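Local coordinates for HIT domain-containing protein (Sulfolobus tokodaii, PDB 2EO4) that probably hydrolyses nucleotide substrates, perhaps adenylyl sulfate, as a zinc-binding member of the histidine triad (HIT) family, at residues D71-D76 / P101-D106; D109-F114 / E126-I131; L26-V31 / R117-K122. All blocks are in the same frame, centred on the assembly; numbering follows the deposited sequence.

Contact 1 (D71-D76 / P101-D106); sequences DAVKAD and PTWEGD
The W103 indole lies across the turn V73-A75, with A75 CB 3.9 Å above one face and offset toward the rim. That turn ends helix 52-72 in a Schellman motif: K74, with positive phi, is the C-prime residue, and the chain then enters strand 77-84, an outermost strand of the antiparallel HIT sheet in this chain. W103 follows directly on strand 97-102, which pairs with 77-84, placing the indole against the end of the helix. Its CG stands anti to the carbonyl carbon (chi1 -64°), which carries the ring back over the turn and brings NE1 within 3.1 Å of V73 O. This hydrogen bond lies in the ring plane but meets the carbonyl 34° out of the carbonyl's own plane. Beside it, V73 CG2 touches W103 CZ2 at 3.6 Å, the two side chains crossing at about a right angle. P101 CB touches both V73 CG2 and A75 CB. L33 and P108 also pack on the indole.

Beyond the helix end the backbones meet: D76 N donates to T102 O at 3.0 Å. The polar ends of T102 and E104 reach the second subunit: T102 OG1 is hydrogen-bonded to S87 OG of that chain, and E104 OE1 forms a salt bridge with its R86. A water donates to E104 OE2 and, weakly, to D76 O. D76 OD2, met on its anti side, accepts from E104 N at 2.9 Å in a nearly straight bond of 173°.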
loop_
_atom_site.group_PDB
_atom_site.type_symbol
_atom_site.label_atom_id
_atom_site.label_comp_id
_atom_site.label_asym_id
_atom_site.label_seq_id
_atom_site.Cartn_x
_atom_site.Cartn_y
_atom_site.Cartn_z
ATOM N N ASP A 71 -8.688 -5.526 -15.033
ATOM C CA ASP A 71 -9.299 -6.206 -16.167
ATOM C C ASP A 71 -10.650 -5.587 -16.519
ATOM O O ASP A 71 -10.920 -5.283 -17.683
ATOM C CB ASP A 71 -9.479 -7.691 -15.842
ATOM C CG ASP A 71 -10.118 -8.465 -16.980
ATOM O OD1 ASP A 71 -9.501 -8.549 -18.063
ATOM O OD2 ASP A 71 -11.236 -8.984 -16.787
ATOM N N ALA A 72 -11.487 -5.387 -15.505
ATOM C CA ALA A 72 -12.827 -4.833 -15.688
ATOM C C ALA A 72 -12.888 -3.447 -16.324
ATOM O O ALA A 72 -13.696 -3.214 -17.222
ATOM C CB ALA A 72 -13.568 -4.821 -14.353
ATOM N N VAL A 73 -12.052 -2.520 -15.864
ATOM C CA VAL A 73 -12.070 -1.172 -16.421
ATOM C C VAL A 73 -10.941 -0.953 -17.420
ATOM O O VAL A 73 -10.711 0.168 -17.864
ATOM C CB VAL A 73 -11.970 -0.098 -15.308
ATOM C CG1 VAL A 73 -13.100 -0.283 -14.310
ATOM C CG2 VAL A 73 -10.620 -0.182 -14.617
ATOM N N LYS A 74 -10.248 -2.032 -17.774
ATOM C CA LYS A 74 -9.137 -1.971 -18.723
ATOM C C LYS A 74 -8.145 -0.870 -18.366
ATOM O O LYS A 74 -7.787 -0.033 -19.196
ATOM C CB LYS A 74 -9.668 -1.756 -20.146
ATOM C CG LYS A 74 -10.463 -2.938 -20.684
ATOM C CD LYS A 74 -9.593 -4.187 -20.763
ATOM C CE LYS A 74 -10.394 -5.404 -21.215
ATOM N NZ LYS A 74 -11.452 -5.767 -20.230
ATOM N N ALA A 75 -7.694 -0.882 -17.118
ATOM C CA ALA A 75 -6.744 0.116 -16.651
ATOM C C ALA A 75 -5.330 -0.214 -17.106
ATOM O O ALA A 75 -4.979 -1.381 -17.280
ATOM C CB ALA A 75 -6.792 0.200 -15.123
ATOM N N ASP A 76 -4.522 0.821 -17.302
ATOM C CA ASP A 76 -3.134 0.637 -17.701
ATOM C C ASP A 76 -2.278 0.564 -16.446
ATOM O O ASP A 76 -1.163 0.044 -16.466
ATOM C CB ASP A 76 -2.674 1.798 -18.575
ATOM C CG ASP A 76 -3.392 1.828 -19.905
ATOM O OD1 ASP A 76 -3.392 0.779 -20.582
ATOM O OD2 ASP A 76 -3.951 2.883 -20.262
ATOM N N PRO A 101 -7.578 3.115 -10.097
ATOM C CA PRO A 101 -7.185 2.858 -11.487
ATOM C C PRO A 101 -6.672 4.077 -12.244
ATOM O O PRO A 101 -7.110 5.204 -12.009
ATOM C CB PRO A 101 -8.470 2.313 -12.118
ATOM C CG PRO A 101 -9.201 1.699 -10.951
ATOM C CD PRO A 101 -8.988 2.749 -9.880
ATOM N N THR A 102 -5.741 3.837 -13.159
ATOM C CA THR A 102 -5.188 4.903 -13.980
ATOM C C THR A 102 -5.128 4.427 -15.428
ATOM O O THR A 102 -5.156 3.225 -15.697
ATOM C CB THR A 102 -3.762 5.308 -13.522
ATOM O OG1 THR A 102 -2.866 4.200 -13.668
ATOM C CG2 THR A 102 -3.777 5.753 -12.066
ATOM N N TRP A 103 -5.052 5.379 -16.351
ATOM C CA TRP A 103 -4.980 5.076 -17.777
ATOM C C TRP A 103 -3.988 6.028 -18.421
ATOM O O TRP A 103 -3.821 7.162 -17.970
ATOM C CB TRP A 103 -6.347 5.276 -18.441
ATOM C CG TRP A 103 -7.409 4.349 -17.948
ATOM C CD1 TRP A 103 -7.764 3.143 -18.486
ATOM C CD2 TRP A 103 -8.239 4.536 -16.798
ATOM N NE1 TRP A 103 -8.766 2.570 -17.740
ATOM C CE2 TRP A 103 -9.077 3.403 -16.698
ATOM C CE3 TRP A 103 -8.358 5.552 -15.841
ATOM C CZ2 TRP A 103 -10.019 3.258 -15.677
ATOM C CZ3 TRP A 103 -9.297 5.406 -14.823
ATOM C CH2 TRP A 103 -10.114 4.266 -14.753
ATOM N N GLU A 104 -3.328 5.572 -19.476
ATOM C CA GLU A 104 -2.380 6.428 -20.168
ATOM C C GLU A 104 -3.169 7.407 -21.029
ATOM O O GLU A 104 -2.688 8.488 -21.364
ATOM C CB GLU A 104 -1.421 5.579 -21.003
ATOM C CG GLU A 104 -0.219 5.106 -20.194
ATOM C CD GLU A 104 0.508 3.942 -20.825
ATOM O OE1 GLU A 104 0.698 3.957 -22.058
ATOM O OE2 GLU A 104 0.900 3.015 -20.082
ATOM N N GLY A 105 -4.398 7.025 -21.358
ATOM C CA GLY A 105 -5.262 7.877 -22.154
ATOM C C GLY A 105 -6.545 8.173 -21.398
ATOM O O GLY A 105 -6.531 8.884 -20.394
ATOM N N ASP A 106 -7.655 7.622 -21.882
ATOM C CA ASP A 106 -8.958 7.809 -21.250
ATOM C C ASP A 106 -9.565 6.440 -20.961
ATOM O O ASP A 106 -9.207 5.453 -21.605
ATOM C CB ASP A 106 -9.891 8.596 -22.176
ATOM C CG ASP A 106 -9.354 9.973 -22.515
ATOM O OD1 ASP A 106 -9.170 10.787 -21.586
ATOM O OD2 ASP A 106 -9.117 10.241 -23.713
HETATM O O HOH W 1 0.537 2.636 -17.266
#

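Contact 2 (D109-F114 / E126-I131); sequences DIFKSF and ELLQKI
L127, the first residue of helix segment 126-131 to meet the loop 109-114, sends CD2 to F111 CD1 at 4.2 Å. Its CG stands anti to the backbone N (chi1 179°), extending the branch toward the loop, where CD2 also comes near I110 O. One residue on, the side chains of L128 and F111 cross at about a right angle. L128 CD2 is 4.0 Å from F111 CE1 and nearly as close to CD1, so this one methyl spans a bond of the ring.

Through F111 above all, the long loop between strand 97-102 and helix 122-143 packs back on that helix, the last one of the chain and one that follows the HIT sheet. The side chains that meet are apolar, and no hydrogen bond joins the segments; L33 touches the ring as well.

A full helical turn beyond L127, I131 comes at F111 from the opposite direction. Its CG1 lies between the backbone N and the carbonyl carbon (chi1 60°), and the rest of the chain runs extended (chi2 173°), bringing CD1 to the phenyl edge in the ring plane. There I131 CD1 sits tightly against two carbons, 3.2 Å from F111 CE1 and 3.3 Å from F111 CZ.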
loop_
_atom_site.group_PDB
_atom_site.type_symbol
_atom_site.label_atom_id
_atom_site.label_comp_id
_atom_site.label_asym_id
_atom_site.label_seq_id
_atom_site.Cartn_x
_atom_site.Cartn_y
_atom_site.Cartn_z
ATOM N N ASP A 109 -14.957 3.354 -23.450
ATOM C CA ASP A 109 -16.168 4.013 -23.927
ATOM C C ASP A 109 -17.408 3.446 -23.247
ATOM O O ASP A 109 -18.368 4.173 -22.986
ATOM C CB ASP A 109 -16.301 3.845 -25.444
ATOM C CG ASP A 109 -15.138 4.451 -26.202
ATOM O OD1 ASP A 109 -14.904 5.671 -26.058
ATOM O OD2 ASP A 109 -14.457 3.711 -26.944
ATOM N N ILE A 110 -17.381 2.145 -22.969
ATOM C CA ILE A 110 -18.500 1.471 -22.318
ATOM C C ILE A 110 -18.974 2.275 -21.107
ATOM O O ILE A 110 -20.144 2.214 -20.725
ATOM C CB ILE A 110 -18.106 0.046 -21.847
ATOM C CG1 ILE A 110 -17.743 -0.831 -23.050
ATOM C CG2 ILE A 110 -19.261 -0.591 -21.083
ATOM C CD1 ILE A 110 -16.457 -0.435 -23.754
ATOM N N PHE A 111 -18.056 3.031 -20.514
ATOM C CA PHE A 111 -18.368 3.852 -19.352
ATOM C C PHE A 111 -18.781 5.249 -19.789
ATOM O O PHE A 111 -18.192 5.820 -20.706
ATOM C CB PHE A 111 -17.149 3.943 -18.438
ATOM C CG PHE A 111 -16.650 2.612 -17.974
ATOM C CD1 PHE A 111 -17.420 1.827 -17.127
ATOM C CD2 PHE A 111 -15.417 2.133 -18.401
ATOM C CE1 PHE A 111 -16.971 0.582 -16.708
ATOM C CE2 PHE A 111 -14.956 0.887 -17.987
ATOM C CZ PHE A 111 -15.735 0.110 -17.140
ATOM N N LYS A 112 -19.795 5.794 -19.128
ATOM C CA LYS A 112 -20.287 7.125 -19.453
ATOM C C LYS A 112 -19.654 8.194 -18.575
ATOM O O LYS A 112 -18.622 7.960 -17.944
ATOM C CB LYS A 112 -21.812 7.176 -19.320
ATOM C CG LYS A 112 -22.551 6.494 -20.463
ATOM C CD LYS A 112 -22.205 5.017 -20.560
ATOM C CE LYS A 112 -22.707 4.419 -21.863
ATOM N NZ LYS A 112 -22.062 5.065 -23.042
ATOM N N SER A 113 -20.280 9.366 -18.543
ATOM C CA SER A 113 -19.789 10.490 -17.756
ATOM C C SER A 113 -19.354 10.082 -16.353
ATOM O O SER A 113 -20.022 9.295 -15.682
ATOM C CB SER A 113 -20.866 11.573 -17.660
ATOM O OG SER A 113 -22.021 11.080 -17.005
ATOM N N PHE A 114 -18.224 10.627 -15.922
ATOM C CA PHE A 114 -17.678 10.351 -14.601
ATOM C C PHE A 114 -17.259 11.681 -13.989
ATOM O O PHE A 114 -16.593 12.487 -14.639
ATOM C CB PHE A 114 -16.460 9.428 -14.710
ATOM C CG PHE A 114 -15.797 9.141 -13.391
ATOM C CD1 PHE A 114 -16.368 8.251 -12.486
ATOM C CD2 PHE A 114 -14.611 9.781 -13.042
ATOM C CE1 PHE A 114 -15.768 8.007 -11.249
ATOM C CE2 PHE A 114 -14.004 9.545 -11.808
ATOM C CZ PHE A 114 -14.586 8.657 -10.911
ATOM N N GLU A 126 -23.832 0.478 -9.917
ATOM C CA GLU A 126 -24.410 -0.786 -10.348
ATOM C C GLU A 126 -23.576 -1.433 -11.451
ATOM O O GLU A 126 -23.283 -2.625 -11.395
ATOM C CB GLU A 126 -25.851 -0.565 -10.817
ATOM C CG GLU A 126 -26.724 0.092 -9.758
ATOM C CD GLU A 126 -28.160 0.270 -10.205
ATOM O OE1 GLU A 126 -28.372 0.749 -11.340
ATOM O OE2 GLU A 126 -29.074 -0.059 -9.417
ATOM N N LEU A 127 -23.179 -0.644 -12.443
ATOM C CA LEU A 127 -22.382 -1.167 -13.546
ATOM C C LEU A 127 -20.982 -1.596 -13.116
ATOM O O LEU A 127 -20.533 -2.695 -13.445
ATOM C CB LEU A 127 -22.270 -0.128 -14.661
ATOM C CG LEU A 127 -21.427 -0.561 -15.865
ATOM C CD1 LEU A 127 -22.008 -1.832 -16.470
ATOM C CD2 LEU A 127 -21.390 0.556 -16.892
ATOM N N LEU A 128 -20.286 -0.727 -12.390
ATOM C CA LEU A 128 -18.937 -1.050 -11.941
ATOM C C LEU A 128 -18.911 -2.300 -11.078
ATOM O O LEU A 128 -18.025 -3.140 -11.218
ATOM C CB LEU A 128 -18.333 0.128 -11.168
ATOM C CG LEU A 128 -17.515 1.116 -12.002
ATOM C CD1 LEU A 128 -16.292 0.402 -12.569
ATOM C CD2 LEU A 128 -18.369 1.691 -13.122
ATOM N N GLN A 129 -19.885 -2.421 -10.183
ATOM C CA GLN A 129 -19.966 -3.582 -9.308
ATOM C C GLN A 129 -20.107 -4.858 -10.135
ATOM O O GLN A 129 -19.394 -5.835 -9.925
ATOM C CB GLN A 129 -21.168 -3.456 -8.374
ATOM C CG GLN A 129 -21.419 -4.688 -7.517
ATOM C CD GLN A 129 -22.717 -4.605 -6.744
ATOM O OE1 GLN A 129 -23.788 -4.427 -7.326
ATOM N NE2 GLN A 129 -22.633 -4.739 -5.427
ATOM N N LYS A 130 -21.035 -4.833 -11.085
ATOM C CA LYS A 130 -21.285 -5.994 -11.931
ATOM C C LYS A 130 -20.094 -6.404 -12.801
ATOM O O LYS A 130 -19.758 -7.588 -12.871
ATOM C CB LYS A 130 -22.532 -5.734 -12.788
ATOM C CG LYS A 130 -23.802 -5.551 -11.952
ATOM C CD LYS A 130 -24.981 -5.049 -12.785
ATOM C CE LYS A 130 -26.179 -4.703 -11.904
ATOM N NZ LYS A 130 -26.707 -5.874 -11.149
ATOM N N ILE A 131 -19.440 -5.448 -13.455
ATOM C CA ILE A 131 -18.304 -5.797 -14.299
ATOM C C ILE A 131 -17.091 -6.246 -13.486
ATOM O O ILE A 131 -16.368 -7.153 -13.895
ATOM C CB ILE A 131 -17.882 -4.629 -15.215
ATOM C CG1 ILE A 131 -17.496 -3.414 -14.374
ATOM C CG2 ILE A 131 -19.014 -4.284 -16.171
ATOM C CD1 ILE A 131 -16.918 -2.291 -15.190
#

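Contact 3 (L26-V31 / R117-K122); sequences LDKYPV and RKEQEK
The loop joining strands 22-26 and 36-40 of the HIT sheet meets, in 117-122, the chain leading into helix 122-143. An Asx turn shapes the first loop: D27 OD1 accepts from Y29 N at 2.7 Å. Across the contact the single hydrogen bond runs from R117 N to P30 O, 2.7 Å long, with two CA-H...O contacts beside it, E119 CA to K28 O and Y29 CA to K118 O. V31 CG1 lies over one face of the R117 guanidinium, offset toward its rim. E119 CB rests near Y29 CD1 and CE1, and its carboxylate lies beside K28 CE, with K28 NZ 4.2 Å from E119 OE1, beyond salt-bridge range.

Q120 CG lies 3.9 Å from P30 CG, and the bend at chi2 (-60°) brings the amide back so that NE2 also touches that carbon and hydrogen-bonds to K118 O, from above the carbonyl plane, and to K115 O. With an alanine in place of Q120, K118 O and K115 O would probably lose this donor and a gap would open beside P30 CG.

Y125 OH of helix 122-143 joins the two segments through K28 O and Q120 N, Y124 packs on P30, and L26, at the end of strand 22-26, touches L128 and I132 of the same helix.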
loop_
_atom_site.group_PDB
_atom_site.type_symbol
_atom_site.label_atom_id
_atom_site.label_comp_id
_atom_site.label_asym_id
_atom_site.label_seq_id
_atom_site.Cartn_x
_atom_site.Cartn_y
_atom_site.Cartn_z
ATOM N N LEU A 26 -16.854 -0.401 -3.456
ATOM C CA LEU A 26 -16.601 0.747 -4.320
ATOM C C LEU A 26 -16.576 2.005 -3.464
ATOM O O LEU A 26 -17.386 2.155 -2.544
ATOM C CB LEU A 26 -17.698 0.889 -5.386
ATOM C CG LEU A 26 -17.741 -0.154 -6.504
ATOM C CD1 LEU A 26 -18.930 0.121 -7.417
ATOM C CD2 LEU A 26 -16.447 -0.106 -7.294
ATOM N N ASP A 27 -15.636 2.900 -3.755
ATOM C CA ASP A 27 -15.533 4.156 -3.016
ATOM C C ASP A 27 -16.745 4.994 -3.412
ATOM O O ASP A 27 -17.072 5.092 -4.598
ATOM C CB ASP A 27 -14.241 4.887 -3.398
ATOM C CG ASP A 27 -13.947 6.074 -2.489
ATOM O OD1 ASP A 27 -14.791 6.990 -2.401
ATOM O OD2 ASP A 27 -12.869 6.089 -1.863
ATOM N N LYS A 28 -17.420 5.586 -2.431
ATOM C CA LYS A 28 -18.599 6.401 -2.721
ATOM C C LYS A 28 -18.264 7.704 -3.454
ATOM O O LYS A 28 -19.072 8.200 -4.235
ATOM C CB LYS A 28 -19.362 6.718 -1.430
ATOM C CG LYS A 28 -20.623 7.557 -1.648
ATOM C CD LYS A 28 -21.396 7.770 -0.348
ATOM C CE LYS A 28 -22.617 8.653 -0.579
ATOM N NZ LYS A 28 -23.434 8.847 0.653
ATOM N N TYR A 29 -17.080 8.255 -3.201
ATOM C CA TYR A 29 -16.647 9.498 -3.846
ATOM C C TYR A 29 -15.320 9.184 -4.543
ATOM O O TYR A 29 -14.273 9.727 -4.188
ATOM C CB TYR A 29 -16.436 10.584 -2.786
ATOM C CG TYR A 29 -17.628 10.803 -1.871
ATOM C CD1 TYR A 29 -18.670 11.652 -2.237
ATOM C CD2 TYR A 29 -17.703 10.163 -0.634
ATOM C CE1 TYR A 29 -19.760 11.860 -1.389
ATOM C CE2 TYR A 29 -18.785 10.365 0.220
ATOM C CZ TYR A 29 -19.807 11.215 -0.163
ATOM O OH TYR A 29 -20.866 11.431 0.693
ATOM N N PRO A 30 -15.360 8.316 -5.564
ATOM C CA PRO A 30 -14.184 7.884 -6.330
ATOM C C PRO A 30 -13.281 8.936 -6.956
ATOM O O PRO A 30 -13.748 9.891 -7.573
ATOM C CB PRO A 30 -14.786 6.956 -7.382
ATOM C CG PRO A 30 -16.104 7.580 -7.646
ATOM C CD PRO A 30 -16.597 7.898 -6.250
ATOM N N VAL A 31 -11.978 8.732 -6.792
ATOM C CA VAL A 31 -10.970 9.615 -7.365
ATOM C C VAL A 31 -10.925 9.335 -8.863
ATOM O O VAL A 31 -10.709 10.235 -9.676
ATOM C CB VAL A 31 -9.580 9.334 -6.753
ATOM C CG1 VAL A 31 -8.488 9.979 -7.595
ATOM C CG2 VAL A 31 -9.533 9.862 -5.330
ATOM N N ARG A 117 -13.819 12.599 -7.872
ATOM C CA ARG A 117 -13.914 13.008 -6.472
ATOM C C ARG A 117 -15.306 13.340 -5.943
ATOM O O ARG A 117 -15.439 13.843 -4.828
ATOM C CB ARG A 117 -12.977 14.195 -6.221
ATOM C CG ARG A 117 -11.512 13.863 -6.450
ATOM C CD ARG A 117 -10.615 15.071 -6.230
ATOM N NE ARG A 117 -9.207 14.732 -6.413
ATOM C CZ ARG A 117 -8.681 14.304 -7.556
ATOM N NH1 ARG A 117 -9.447 14.161 -8.631
ATOM N NH2 ARG A 117 -7.390 14.009 -7.625
ATOM N N LYS A 118 -16.340 13.055 -6.725
ATOM C CA LYS A 118 -17.706 13.335 -6.296
ATOM C C LYS A 118 -18.550 12.065 -6.275
ATOM O O LYS A 118 -18.115 11.016 -6.744
ATOM C CB LYS A 118 -18.352 14.358 -7.232
ATOM C CG LYS A 118 -17.686 15.728 -7.217
ATOM C CD LYS A 118 -18.371 16.679 -8.191
ATOM C CE LYS A 118 -17.804 18.089 -8.088
ATOM N NZ LYS A 118 -16.340 18.129 -8.353
ATOM N N GLU A 119 -19.752 12.164 -5.716
ATOM C CA GLU A 119 -20.661 11.024 -5.671
ATOM C C GLU A 119 -21.185 10.863 -7.093
ATOM O O GLU A 119 -21.495 11.854 -7.755
ATOM C CB GLU A 119 -21.825 11.304 -4.722
ATOM C CG GLU A 119 -22.699 10.098 -4.427
ATOM C CD GLU A 119 -23.900 10.447 -3.567
ATOM O OE1 GLU A 119 -23.783 11.361 -2.722
ATOM O OE2 GLU A 119 -24.956 9.801 -3.728
ATOM N N GLN A 120 -21.275 9.624 -7.569
ATOM C CA GLN A 120 -21.752 9.368 -8.924
ATOM C C GLN A 120 -23.234 9.020 -8.917
ATOM O O GLN A 120 -23.848 8.887 -7.860
ATOM C CB GLN A 120 -20.978 8.203 -9.553
ATOM C CG GLN A 120 -19.465 8.317 -9.451
ATOM C CD GLN A 120 -18.921 9.551 -10.137
ATOM O OE1 GLN A 120 -19.167 9.778 -11.324
ATOM N NE2 GLN A 120 -18.171 10.357 -9.392
ATOM N N GLU A 121 -23.806 8.876 -10.108
ATOM C CA GLU A 121 -25.209 8.506 -10.225
ATOM C C GLU A 121 -25.295 7.017 -9.914
ATOM O O GLU A 121 -24.312 6.295 -10.072
ATOM C CB GLU A 121 -25.714 8.779 -11.643
ATOM C CG GLU A 121 -25.688 10.249 -12.029
ATOM C CD GLU A 121 -26.449 11.119 -11.044
ATOM O OE1 GLU A 121 -27.649 10.854 -10.822
ATOM O OE2 GLU A 121 -25.849 12.066 -10.491
ATOM N N LYS A 122 -26.461 6.564 -9.465
ATOM C CA LYS A 122 -26.662 5.161 -9.118
ATOM C C LYS A 122 -26.138 4.197 -10.180
ATOM O O LYS A 122 -25.536 3.171 -9.856
ATOM C CB LYS A 122 -28.150 4.884 -8.879
ATOM C CG LYS A 122 -28.454 3.437 -8.515
ATOM C CD LYS A 122 -29.950 3.176 -8.411
ATOM C CE LYS A 122 -30.596 4.017 -7.321
ATOM N NZ LYS A 122 -32.065 3.765 -7.231
#

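From the N terminus, the chain first leaves strand 22-26 through 26-31, whose partner 117-122 lies 86 residues on, so contact 3 closes the longest loop. Contact 1 nests inside it, closing the shorter excursion from the end of helix 52-72 through strands 77-84 and 97-102. Contact 2 opens only after contact 1 has closed, closes the short connection from the loop after strand 97-102 into helix 122-143, and crosses contact 3, since 117-122 lies between 109-114 and 126-131. Contacts 1 and 2 touch where V73 packs on L128 and F111; contacts 2 and 3 touch through F114 on P30. Contacts 1 and 3, centres about 17 Å apart, do not meet. Helix 122-143 thus links sheet, helix end and loops.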